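StAR-related lipid transfer protein 13 (Homo sapiens, PDB 2PSO) is a Rho GTPase-activating protein that acts on RhoA and perhaps Cdc42, and carries a lipid-binding START domain. Local coordinates at residues T58-D62 with V218-N223. Numbering follows the deposited sequence.
Sequences TDNTD and VARIRN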
loop_
_atom_site.group_PDB
_atom_site.type_symbol
_atom_site.label_atom_id
_atom_site.label_comp_id
_atom_site.label_asym_id
_atom_site.label_seq_id
_atom_site.Cartn_x
_atom_site.Cartn_y
_atom_site.Cartn_z
ATOM N N THR A 58 -10.084 -1.431 -11.672
ATOM C CA THR A 58 -10.225 -0.451 -12.752
ATOM C C THR A 58 -8.907 0.230 -13.100
ATOM O O THR A 58 -7.898 0.078 -12.392
ATOM C CB THR A 58 -11.228 0.670 -12.431
ATOM O OG1 THR A 58 -10.681 1.500 -11.400
ATOM C CG2 THR A 58 -12.552 0.112 -11.981
ATOM N N ASP A 59 -8.950 0.973 -14.214
ATOM C CA ASP A 59 -7.903 1.909 -14.597
ATOM C C ASP A 59 -6.585 1.154 -14.722
ATOM O O ASP A 59 -5.556 1.550 -14.170
ATOM C CB ASP A 59 -7.857 3.057 -13.576
ATOM C CG ASP A 59 -6.898 4.183 -13.956
ATOM O OD1 ASP A 59 -6.565 4.402 -15.156
ATOM O OD2 ASP A 59 -6.477 4.864 -12.998
ATOM N N ASN A 60 -6.655 0.029 -15.425
ATOM C CA ASN A 60 -5.479 -0.738 -15.815
ATOM C C ASN A 60 -4.562 -1.179 -14.667
ATOM O O ASN A 60 -3.360 -1.020 -14.749
ATOM C CB ASN A 60 -4.677 0.061 -16.836
ATOM C CG ASN A 60 -4.449 -0.701 -18.110
ATOM O OD1 ASN A 60 -4.018 -1.850 -18.085
ATOM N ND2 ASN A 60 -4.745 -0.069 -19.242
ATOM N N THR A 61 -5.127 -1.725 -13.597
ATOM C CA THR A 61 -4.318 -2.195 -12.480
ATOM C C THR A 61 -4.552 -3.671 -12.243
ATOM O O THR A 61 -5.619 -4.177 -12.545
ATOM C CB THR A 61 -4.711 -1.480 -11.197
ATOM O OG1 THR A 61 -6.122 -1.289 -11.214
ATOM C CG2 THR A 61 -4.073 -0.129 -11.139
ATOM N N ASP A 62 -3.553 -4.352 -11.692
ATOM C CA ASP A 62 -3.707 -5.710 -11.200
ATOM C C ASP A 62 -3.857 -5.737 -9.680
ATOM O O ASP A 62 -2.909 -5.439 -8.964
ATOM C CB ASP A 62 -2.506 -6.545 -11.614
ATOM C CG ASP A 62 -2.600 -7.027 -13.064
ATOM O OD1 ASP A 62 -3.348 -6.419 -13.888
ATOM O OD2 ASP A 62 -1.920 -8.025 -13.386
ATOM N N VAL A 218 -1.467 3.224 -6.657
ATOM C CA VAL A 218 -0.506 2.756 -7.601
ATOM C C VAL A 218 -0.817 3.262 -9.013
ATOM O O VAL A 218 0.049 3.297 -9.868
ATOM C CB VAL A 218 -0.427 1.243 -7.495
ATOM C CG1 VAL A 218 -1.133 0.564 -8.627
ATOM C CG2 VAL A 218 1.013 0.817 -7.372
ATOM N N ALA A 219 -2.044 3.711 -9.238
ATOM C CA ALA A 219 -2.436 4.251 -10.544
ATOM C C ALA A 219 -2.067 5.718 -10.597
ATOM O O ALA A 219 -1.699 6.236 -11.651
ATOM C CB ALA A 219 -3.910 4.084 -10.763
ATOM N N ARG A 220 -2.181 6.385 -9.451
ATOM C CA ARG A 220 -1.820 7.774 -9.349
ATOM C C ARG A 220 -0.318 7.932 -9.503
ATOM O O ARG A 220 0.152 8.836 -10.209
ATOM C CB ARG A 220 -2.274 8.338 -8.029
ATOM C CG ARG A 220 -3.727 8.601 -8.019
ATOM C CD ARG A 220 -4.115 9.363 -6.806
ATOM N NE ARG A 220 -3.486 8.803 -5.624
ATOM C CZ ARG A 220 -4.162 8.378 -4.574
ATOM N NH1 ARG A 220 -5.476 8.471 -4.581
ATOM N NH2 ARG A 220 -3.527 7.886 -3.522
ATOM N N ILE A 221 0.444 7.037 -8.882
ATOM C CA ILE A 221 1.880 7.090 -9.059
ATOM C C ILE A 221 2.191 6.998 -10.533
ATOM O O ILE A 221 3.027 7.753 -11.045
ATOM C CB ILE A 221 2.576 5.964 -8.357
ATOM C CG1 ILE A 221 2.503 6.194 -6.836
ATOM C CG2 ILE A 221 4.013 5.874 -8.875
ATOM C CD1 ILE A 221 2.887 5.014 -6.013
ATOM N N ARG A 222 1.492 6.104 -11.230
ATOM C CA ARG A 222 1.708 5.962 -12.656
ATOM C C ARG A 222 1.348 7.242 -13.397
ATOM O O ARG A 222 2.182 7.788 -14.133
ATOM C CB ARG A 222 0.913 4.799 -13.203
ATOM C CG ARG A 222 1.066 4.605 -14.676
ATOM C CD ARG A 222 -0.070 3.749 -15.165
ATOM N NE ARG A 222 -1.357 4.360 -14.847
ATOM C CZ ARG A 222 -2.511 3.705 -14.858
ATOM N NH1 ARG A 222 -2.544 2.414 -15.161
ATOM N NH2 ARG A 222 -3.634 4.341 -14.561
ATOM N N ASN A 223 0.131 7.737 -13.177
ATOM C CA ASN A 223 -0.316 8.963 -13.819
ATOM C C ASN A 223 0.631 10.138 -13.638
ATOM O O ASN A 223 0.773 10.971 -14.524
ATOM C CB ASN A 223 -1.699 9.367 -13.335
ATOM C CG ASN A 223 -2.760 8.335 -13.676
ATOM O OD1 ASN A 223 -2.589 7.507 -14.581
ATOM N ND2 ASN A 223 -3.862 8.365 -12.934
#
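R222 reaches from the last turn of helix 209-223 to D59, where NH2 lies 3.0 Å from OD1 in a salt bridge. The hydrogen bond within this pair is weak, bent to 133° at the hydrogen, and carboxylate and guanidinium stand steeply against each other, their planes 70° apart. The same guanidinium also takes the D59 backbone oxygen: NH1 meets O at 3.3 Å, with the oxygen near the guanidinium plane but the nitrogen above the carbonyl plane, and NH2 adds a weak bond to that O. The R222 chain leaves with CG anti to the backbone N (chi1 179°) and bends at chi3, which lays the flat group over A219, whose CA sits under one face toward the rim. On the helix side N223 OD1 lies at the guanidinium edge and accepts weak bonds from NE and NH2. In this START domain, a helix-grip fold, the contact joins the loop between antiparallel strands 53-55 and 62-66 to the C-terminal helix that packs across the curved sheet. The other carboxylate oxygen, D59 OD2, lies 3.5 Å from A219 CB, while T61 turns CG2 onto V218 CG1 at 3.9 Å, the two side chains passing in opposite directions. T61 and V218 also touch V81 of strand 76-83, carrying their contact to the sheet; R222 touches V81 as well. T61 OG1 is hydrogen-bonded to S57 OG, within its own loop. Cut back to an alanine here, R222 would lose its guanidinium, which would probably leave the D59 carboxylate without its charged mate and the D59 carbonyl without these donors. N60 approaches the NH1 edge of the guanidinium with its CB, 3.6 Å from R222 NH1, and with its backbone O near the guanidinium plane.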